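ATP-dependent helicase FUN30 (Saccharomyces cerevisiae S288c, PDB 5GN1) uses ATP hydrolysis to remodel nucleosomes, supporting DNA end resection and heterochromatin organization, and is represented here by the C-terminal part of its ATPase domain. Local coordinates at residues Leu46-Gln54 against Asp293-Thr301; Asn274-Ser282 against Val304-Lys312. All coordinates share one frame; numbering follows the deposited sequence.

Contact 1 of 2, residues Leu46-Gln54 against Asp293-Thr301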
# COMPACT_ATOMS: atom_id res chain seq x y z
N LEU A 46 -12.19 19.27 23.54
CA LEU A 46 -11.75 18.66 22.29
C LEU A 46 -12.86 18.75 21.25
O LEU A 46 -13.93 18.16 21.44
CB LEU A 46 -11.37 17.21 22.53
CG LEU A 46 -10.80 16.39 21.37
CD1 LEU A 46 -9.60 17.08 20.73
CD2 LEU A 46 -10.40 15.01 21.89
N PRO A 47 -12.66 19.48 20.15
CA PRO A 47 -13.71 19.58 19.13
C PRO A 47 -14.01 18.22 18.53
O PRO A 47 -13.17 17.31 18.60
CB PRO A 47 -13.09 20.52 18.08
CG PRO A 47 -11.90 21.16 18.77
CD PRO A 47 -11.42 20.15 19.74
N PRO A 48 -15.18 18.05 17.93
CA PRO A 48 -15.56 16.72 17.42
C PRO A 48 -14.74 16.31 16.21
O PRO A 48 -14.24 17.15 15.45
CB PRO A 48 -17.04 16.89 17.05
CG PRO A 48 -17.21 18.36 16.82
CD PRO A 48 -16.28 19.02 17.80
N LYS A 49 -14.61 15.00 16.04
CA LYS A 49 -14.10 14.40 14.82
C LYS A 49 -15.25 13.85 13.99
O LYS A 49 -16.34 13.57 14.51
CB LYS A 49 -13.08 13.31 15.14
CG LYS A 49 -13.65 12.06 15.79
CD LYS A 49 -12.52 11.09 16.10
CE LYS A 49 -13.02 9.73 16.57
NZ LYS A 49 -11.87 8.96 17.15
N HIS A 50 -15.02 13.72 12.68
CA HIS A 50 -16.00 13.17 11.76
C HIS A 50 -15.31 12.21 10.80
O HIS A 50 -14.31 12.58 10.17
CB HIS A 50 -16.72 14.28 10.98
CG HIS A 50 -17.37 15.32 11.84
ND1 HIS A 50 -18.55 15.09 12.53
CD2 HIS A 50 -17.04 16.61 12.09
CE1 HIS A 50 -18.90 16.19 13.18
NE2 HIS A 50 -18.00 17.12 12.94
N THR A 51 -15.83 10.99 10.68
CA THR A 51 -15.26 9.98 9.79
C THR A 51 -16.14 9.79 8.56
O THR A 51 -17.37 9.80 8.65
CB THR A 51 -15.07 8.65 10.53
OG1 THR A 51 -16.32 8.21 11.08
CG2 THR A 51 -14.07 8.83 11.66
N HIS A 52 -15.50 9.62 7.41
CA HIS A 52 -16.19 9.51 6.13
C HIS A 52 -15.57 8.36 5.35
O HIS A 52 -14.43 7.96 5.60
CB HIS A 52 -16.06 10.80 5.29
CG HIS A 52 -16.21 12.07 6.08
ND1 HIS A 52 -17.42 12.68 6.29
CD2 HIS A 52 -15.28 12.85 6.69
CE1 HIS A 52 -17.25 13.78 7.00
NE2 HIS A 52 -15.95 13.90 7.26
N ILE A 53 -16.32 7.84 4.39
CA ILE A 53 -15.83 6.84 3.44
C ILE A 53 -15.82 7.49 2.07
O ILE A 53 -16.81 8.11 1.66
CB ILE A 53 -16.70 5.57 3.43
CG1 ILE A 53 -16.77 4.92 4.81
CG2 ILE A 53 -16.24 4.60 2.31
CD1 ILE A 53 -15.47 4.56 5.43
N GLN A 54 -14.71 7.36 1.35
CA GLN A 54 -14.64 7.83 -0.03
C GLN A 54 -14.42 6.62 -0.92
O GLN A 54 -13.40 5.93 -0.79
CB GLN A 54 -13.51 8.84 -0.23
CG GLN A 54 -13.31 9.25 -1.67
CD GLN A 54 -14.54 9.89 -2.30
OE1 GLN A 54 -14.93 11.00 -1.93
NE2 GLN A 54 -15.15 9.21 -3.28
N ASP A 293 -6.34 9.60 16.00
CA ASP A 293 -6.10 10.34 17.24
C ASP A 293 -4.69 10.95 17.33
O ASP A 293 -4.39 11.58 18.34
CB ASP A 293 -6.34 9.45 18.45
CG ASP A 293 -7.82 9.12 18.65
OD1 ASP A 293 -8.69 9.74 17.99
OD2 ASP A 293 -8.11 8.25 19.50
N ARG A 294 -3.82 10.78 16.32
CA ARG A 294 -2.62 11.61 16.28
C ARG A 294 -2.99 13.07 16.05
O ARG A 294 -2.30 13.97 16.53
CB ARG A 294 -1.64 11.14 15.19
CG ARG A 294 -1.13 9.69 15.32
CD ARG A 294 -0.68 9.37 16.74
NE ARG A 294 -1.77 8.76 17.51
CZ ARG A 294 -1.80 8.70 18.84
NH1 ARG A 294 -0.82 9.26 19.55
NH2 ARG A 294 -2.82 8.12 19.45
N ALA A 295 -4.09 13.31 15.34
CA ALA A 295 -4.64 14.64 15.09
C ALA A 295 -5.77 14.99 16.06
O ALA A 295 -5.83 16.13 16.54
CB ALA A 295 -5.17 14.71 13.65
N HIS A 296 -6.64 14.03 16.35
CA HIS A 296 -7.81 14.26 17.21
C HIS A 296 -7.41 13.92 18.63
O HIS A 296 -7.59 12.80 19.11
CB HIS A 296 -9.01 13.43 16.74
CG HIS A 296 -10.17 13.47 17.69
ND1 HIS A 296 -10.94 14.59 17.87
CD2 HIS A 296 -10.65 12.53 18.55
CE1 HIS A 296 -11.86 14.34 18.79
NE2 HIS A 296 -11.70 13.10 19.21
N ARG A 297 -6.86 14.92 19.33
CA ARG A 297 -6.36 14.72 20.68
C ARG A 297 -6.25 16.09 21.35
O ARG A 297 -6.43 17.13 20.71
CB ARG A 297 -5.00 14.00 20.68
CG ARG A 297 -3.90 14.79 19.96
CD ARG A 297 -2.59 14.03 19.84
NE ARG A 297 -2.07 13.61 21.13
CZ ARG A 297 -2.16 12.36 21.61
NH1 ARG A 297 -2.77 11.42 20.89
NH2 ARG A 297 -1.66 12.07 22.80
N VAL A 298 -5.95 16.05 22.64
CA VAL A 298 -5.85 17.28 23.43
C VAL A 298 -4.83 18.21 22.80
O VAL A 298 -3.72 17.80 22.46
CB VAL A 298 -5.51 16.94 24.89
CG1 VAL A 298 -5.37 18.21 25.72
CG2 VAL A 298 -6.57 16.02 25.48
N GLY A 299 -5.21 19.47 22.64
CA GLY A 299 -4.40 20.45 21.95
C GLY A 299 -4.94 20.82 20.58
O GLY A 299 -4.61 21.89 20.07
N GLN A 300 -5.75 19.94 19.99
CA GLN A 300 -6.37 20.21 18.70
C GLN A 300 -7.42 21.30 18.85
O GLN A 300 -8.26 21.24 19.75
CB GLN A 300 -7.00 18.94 18.14
CG GLN A 300 -7.80 19.15 16.89
CD GLN A 300 -6.94 19.59 15.71
OE1 GLN A 300 -7.00 20.74 15.29
NE2 GLN A 300 -6.15 18.66 15.14
N THR A 301 -7.38 22.30 17.98
CA THR A 301 -8.31 23.41 18.05
C THR A 301 -9.38 23.38 16.97
O THR A 301 -10.31 24.17 17.03
CB THR A 301 -7.57 24.75 17.97
OG1 THR A 301 -6.98 24.89 16.68
CG2 THR A 301 -6.48 24.84 19.03
O HOH W 1 -11.04 17.43 16.70

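Contact 2 of 2, residues Asn274-Ser282 against Val304-Lys312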
# COMPACT_ATOMS: atom_id res chain seq x y z
N ASN A 274 -5.62 18.87 10.76
CA ASN A 274 -6.98 18.51 11.16
C ASN A 274 -7.68 17.66 10.11
O ASN A 274 -8.91 17.56 10.11
CB ASN A 274 -7.82 19.75 11.50
CG ASN A 274 -8.11 20.64 10.30
OD1 ASN A 274 -7.21 21.00 9.55
ND2 ASN A 274 -9.38 21.02 10.13
N ASN A 275 -6.91 17.01 9.22
CA ASN A 275 -7.43 16.07 8.25
C ASN A 275 -6.61 14.79 8.30
O ASN A 275 -5.40 14.83 8.51
CB ASN A 275 -7.41 16.63 6.84
CG ASN A 275 -8.23 17.89 6.72
OD1 ASN A 275 -9.43 17.85 6.45
ND2 ASN A 275 -7.58 19.03 6.92
N VAL A 276 -7.29 13.66 8.12
CA VAL A 276 -6.66 12.35 8.16
C VAL A 276 -7.22 11.54 7.00
O VAL A 276 -8.44 11.47 6.83
CB VAL A 276 -6.90 11.63 9.51
CG1 VAL A 276 -6.34 10.21 9.43
CG2 VAL A 276 -6.23 12.40 10.66
N ILE A 277 -6.34 10.96 6.20
CA ILE A 277 -6.72 10.07 5.11
C ILE A 277 -6.18 8.70 5.43
O ILE A 277 -4.97 8.53 5.62
CB ILE A 277 -6.19 10.56 3.76
CG1 ILE A 277 -6.73 11.97 3.46
CG2 ILE A 277 -6.59 9.59 2.65
CD1 ILE A 277 -6.23 12.53 2.17
N ILE A 278 -7.08 7.72 5.53
CA ILE A 278 -6.71 6.32 5.74
C ILE A 278 -6.63 5.73 4.35
O ILE A 278 -7.66 5.50 3.70
CB ILE A 278 -7.74 5.59 6.61
CG1 ILE A 278 -7.95 6.33 7.93
CG2 ILE A 278 -7.29 4.16 6.90
CD1 ILE A 278 -6.75 6.33 8.80
N PHE A 279 -5.41 5.53 3.84
CA PHE A 279 -5.29 5.09 2.45
C PHE A 279 -5.80 3.67 2.29
O PHE A 279 -6.36 3.32 1.25
CB PHE A 279 -3.84 5.21 1.98
CG PHE A 279 -3.68 5.10 0.49
CD1 PHE A 279 -3.83 6.21 -0.33
CD2 PHE A 279 -3.35 3.88 -0.10
CE1 PHE A 279 -3.68 6.11 -1.71
CE2 PHE A 279 -3.18 3.77 -1.47
CZ PHE A 279 -3.34 4.89 -2.28
N ASP A 280 -5.66 2.85 3.33
CA ASP A 280 -6.13 1.48 3.30
C ASP A 280 -6.45 1.09 4.73
O ASP A 280 -5.67 1.37 5.64
CB ASP A 280 -5.07 0.54 2.68
CG ASP A 280 -3.68 0.75 3.28
OD1 ASP A 280 -3.39 0.16 4.34
OD2 ASP A 280 -2.88 1.53 2.69
N GLN A 281 -7.62 0.50 4.93
CA GLN A 281 -8.05 0.34 6.31
C GLN A 281 -7.42 -0.89 6.94
O GLN A 281 -6.95 -1.80 6.26
CB GLN A 281 -9.58 0.28 6.39
CG GLN A 281 -10.16 -0.96 5.76
CD GLN A 281 -11.66 -0.83 5.54
OE1 GLN A 281 -12.17 -1.18 4.46
NE2 GLN A 281 -12.37 -0.31 6.54
N SER A 282 -7.41 -0.89 8.26
CA SER A 282 -6.99 -2.04 9.04
C SER A 282 -8.20 -2.93 9.34
O SER A 282 -9.33 -2.45 9.45
CB SER A 282 -6.33 -1.59 10.34
OG SER A 282 -6.05 -2.69 11.18
N VAL A 304 -11.69 17.59 13.34
CA VAL A 304 -10.83 16.71 12.56
C VAL A 304 -11.69 15.87 11.63
O VAL A 304 -12.65 15.22 12.08
CB VAL A 304 -9.96 15.82 13.48
CG1 VAL A 304 -9.28 14.68 12.68
CG2 VAL A 304 -8.93 16.68 14.20
N ASN A 305 -11.36 15.88 10.34
CA ASN A 305 -12.10 15.13 9.34
C ASN A 305 -11.25 13.95 8.88
O ASN A 305 -10.10 14.13 8.47
CB ASN A 305 -12.49 16.01 8.17
CG ASN A 305 -13.70 16.87 8.48
OD1 ASN A 305 -13.57 18.04 8.83
ND2 ASN A 305 -14.88 16.28 8.36
N ILE A 306 -11.82 12.76 8.94
CA ILE A 306 -11.11 11.52 8.65
C ILE A 306 -11.80 10.83 7.49
O ILE A 306 -13.02 10.64 7.51
CB ILE A 306 -11.05 10.61 9.89
CG1 ILE A 306 -10.31 11.31 11.03
CG2 ILE A 306 -10.40 9.27 9.57
CD1 ILE A 306 -11.05 11.28 12.30
N THR A 307 -11.04 10.49 6.45
CA THR A 307 -11.60 9.86 5.26
C THR A 307 -10.87 8.56 4.97
O THR A 307 -9.64 8.55 4.85
CB THR A 307 -11.53 10.81 4.05
OG1 THR A 307 -12.26 12.01 4.34
CG2 THR A 307 -12.11 10.14 2.78
N THR A 308 -11.62 7.46 4.86
CA THR A 308 -11.06 6.16 4.50
C THR A 308 -11.37 5.87 3.04
O THR A 308 -12.52 5.97 2.62
CB THR A 308 -11.62 5.05 5.39
OG1 THR A 308 -11.29 5.34 6.75
CG2 THR A 308 -11.02 3.70 5.01
N LEU A 309 -10.32 5.58 2.27
CA LEU A 309 -10.46 5.26 0.86
C LEU A 309 -10.82 3.79 0.71
O LEU A 309 -10.13 2.93 1.26
CB LEU A 309 -9.15 5.54 0.11
CG LEU A 309 -8.60 6.95 0.21
CD1 LEU A 309 -7.40 7.13 -0.72
CD2 LEU A 309 -9.71 7.92 -0.12
N ILE A 310 -11.88 3.51 -0.03
CA ILE A 310 -12.39 2.15 -0.18
C ILE A 310 -12.66 1.90 -1.66
O ILE A 310 -13.48 2.60 -2.27
CB ILE A 310 -13.66 1.91 0.64
CG1 ILE A 310 -13.33 2.00 2.13
CG2 ILE A 310 -14.28 0.54 0.30
CD1 ILE A 310 -14.42 1.46 3.05
N THR A 311 -11.97 0.91 -2.23
CA THR A 311 -12.22 0.53 -3.61
C THR A 311 -13.50 -0.30 -3.70
O THR A 311 -13.65 -1.31 -3.01
CB THR A 311 -11.03 -0.24 -4.18
OG1 THR A 311 -9.91 0.66 -4.31
CG2 THR A 311 -11.39 -0.79 -5.56
N LYS A 312 -14.43 0.16 -4.53
CA LYS A 312 -15.70 -0.52 -4.73
C LYS A 312 -15.49 -1.80 -5.54
O LYS A 312 -14.60 -1.87 -6.39
CB LYS A 312 -16.69 0.38 -5.46
CG LYS A 312 -17.84 0.91 -4.62
CD LYS A 312 -18.68 1.90 -5.44
CE LYS A 312 -20.12 1.96 -4.96
NZ LYS A 312 -20.98 2.70 -5.93
O HOH W 2 -10.15 13.55 5.01
O HOH W 3 -9.37 0.43 2.67

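Contact 1 of 2, residues Leu46-Gln54 against Asp293-Thr301
The His-296 ring sits between Leu-46 and Lys-49. Leu-46 CD2 lies over one face, 3.8 Å from the centroid of the His-296 ring. Lys-49 CD lies over the opposite face, 3.7 Å from the same centroid. Both are CH-pi contacts. The lysine chain crosses the histidine side chain at about a right angle. At the ring edge, near its plane, Pro-47 O comes 3.3 Å from His-296 CE1. Water 1 is hydrogen-bonded to Pro-47 O and, at 3.1 Å, to His-296 ND1. With CG anti to the backbone N (chi1 171°), His-296 reaches out to strand 49-56 and the residues leading into it. Beyond the ring, the extended Lys-49 chain carries NZ to Asp-293 OD1, a weak, long salt bridge of 3.4 Å. Nearer the chain start, Leu-46 CD1 packs on Arg-297 O at 3.2 Å, and Pro-47 CD packs on Gln-300 O. Were the His-296 ring cut back to an alanine, Leu-46 and the lysine methylenes would probably lose the flat surface between them, and Pro-47 O its bridge through the water.

A second shell shapes the loop that carries the ring. Arg-297 NH1 donates to Asp-293 O at 3.0 Å; this oxygen lies in the guanidinium plane, though NH1 sits above the carbonyl plane. Gln-300 NE2 reaches Ala-295 O at 2.9 Å and also bonds Ala-273 O. Gly-299 takes the third place of the type II turn from Arg-297 to Gln-300, with a positive phi at which a side chain would crowd the preceding carbonyl. Residues Asp-293 to Gln-300 read DRAHRVGQ, the sequence of helicase motif VI in the SNF2 family. The contact sets the start of edge strand 49-56 against this motif, at the surface of the second RecA-like lobe.

Contact 2 of 2, residues Asn274-Ser282 against Val304-Lys312
Val-276 CB meets Ile-306 CG1 at 3.7 Å, the two side chains side by side and pointing the same way. Ile-306 holds CG1 beside its backbone N (chi1 -61°), which puts it against the valine. Their strands, 275-278 and 304-311, run parallel, and five backbone hydrogen bonds join the segments. Asn-305 N donates to Asn-274 O, Val-276 N to Asn-305 O, Thr-307 N to Val-276 O, Ile-278 N to Thr-307 O, and Leu-309 N to Ile-278 O. The last is nearly straight, with an angle of 173° at the hydrogen.

Tight packing lies on both sides of the pair. On the face of Val-276, Ile-278 CB rests on Thr-308 OG1 at 3.6 Å. On the other face, Leu-309 CG packs against Ile-277 CG2, and Leu-309 CD1 touches Phe-279 CD1 at 3.7 Å beyond the end of strand 275-278.

The looser part includes polar groups and water. The amides of Asn-275 and Asn-305 lie alongside, their planes 20° apart, but each bonds elsewhere, to Glu-203 and His-52. Water 2 links Thr-307 OG1, at 2.7 Å, to Val-276 O. Past the last strand bond, water 3 bridges Gln-281 N and Leu-309 O, and Lys-186 NZ also bonds Leu-309 O.

Helix 285-292 lies between the strands in sequence. Together they form a beta-alpha-beta crossover in the parallel sheet of the second RecA-like lobe.

Contacts 1 and 2 meet where strand 49-56 pairs with strand 304-311; their centres are 12 Å apart. Strand 49-56 follows the two prolines of contact 1. His-52 N and Ile-306 O are 2.7 Å apart, and His-50 O and Ile-306 N 2.8 Å; both are probable hydrogen bonds. Gln-54 CB also packs on Thr-307 CG2 at 3.6 Å. The segments alternate along the chain: loop 293-301 of contact 1 falls between the two strands of contact 2 and leads into the second. Neither contact holds nucleotide. In related SF2 enzymes ATP binds between the two lobes, and motif VI arginines take part there.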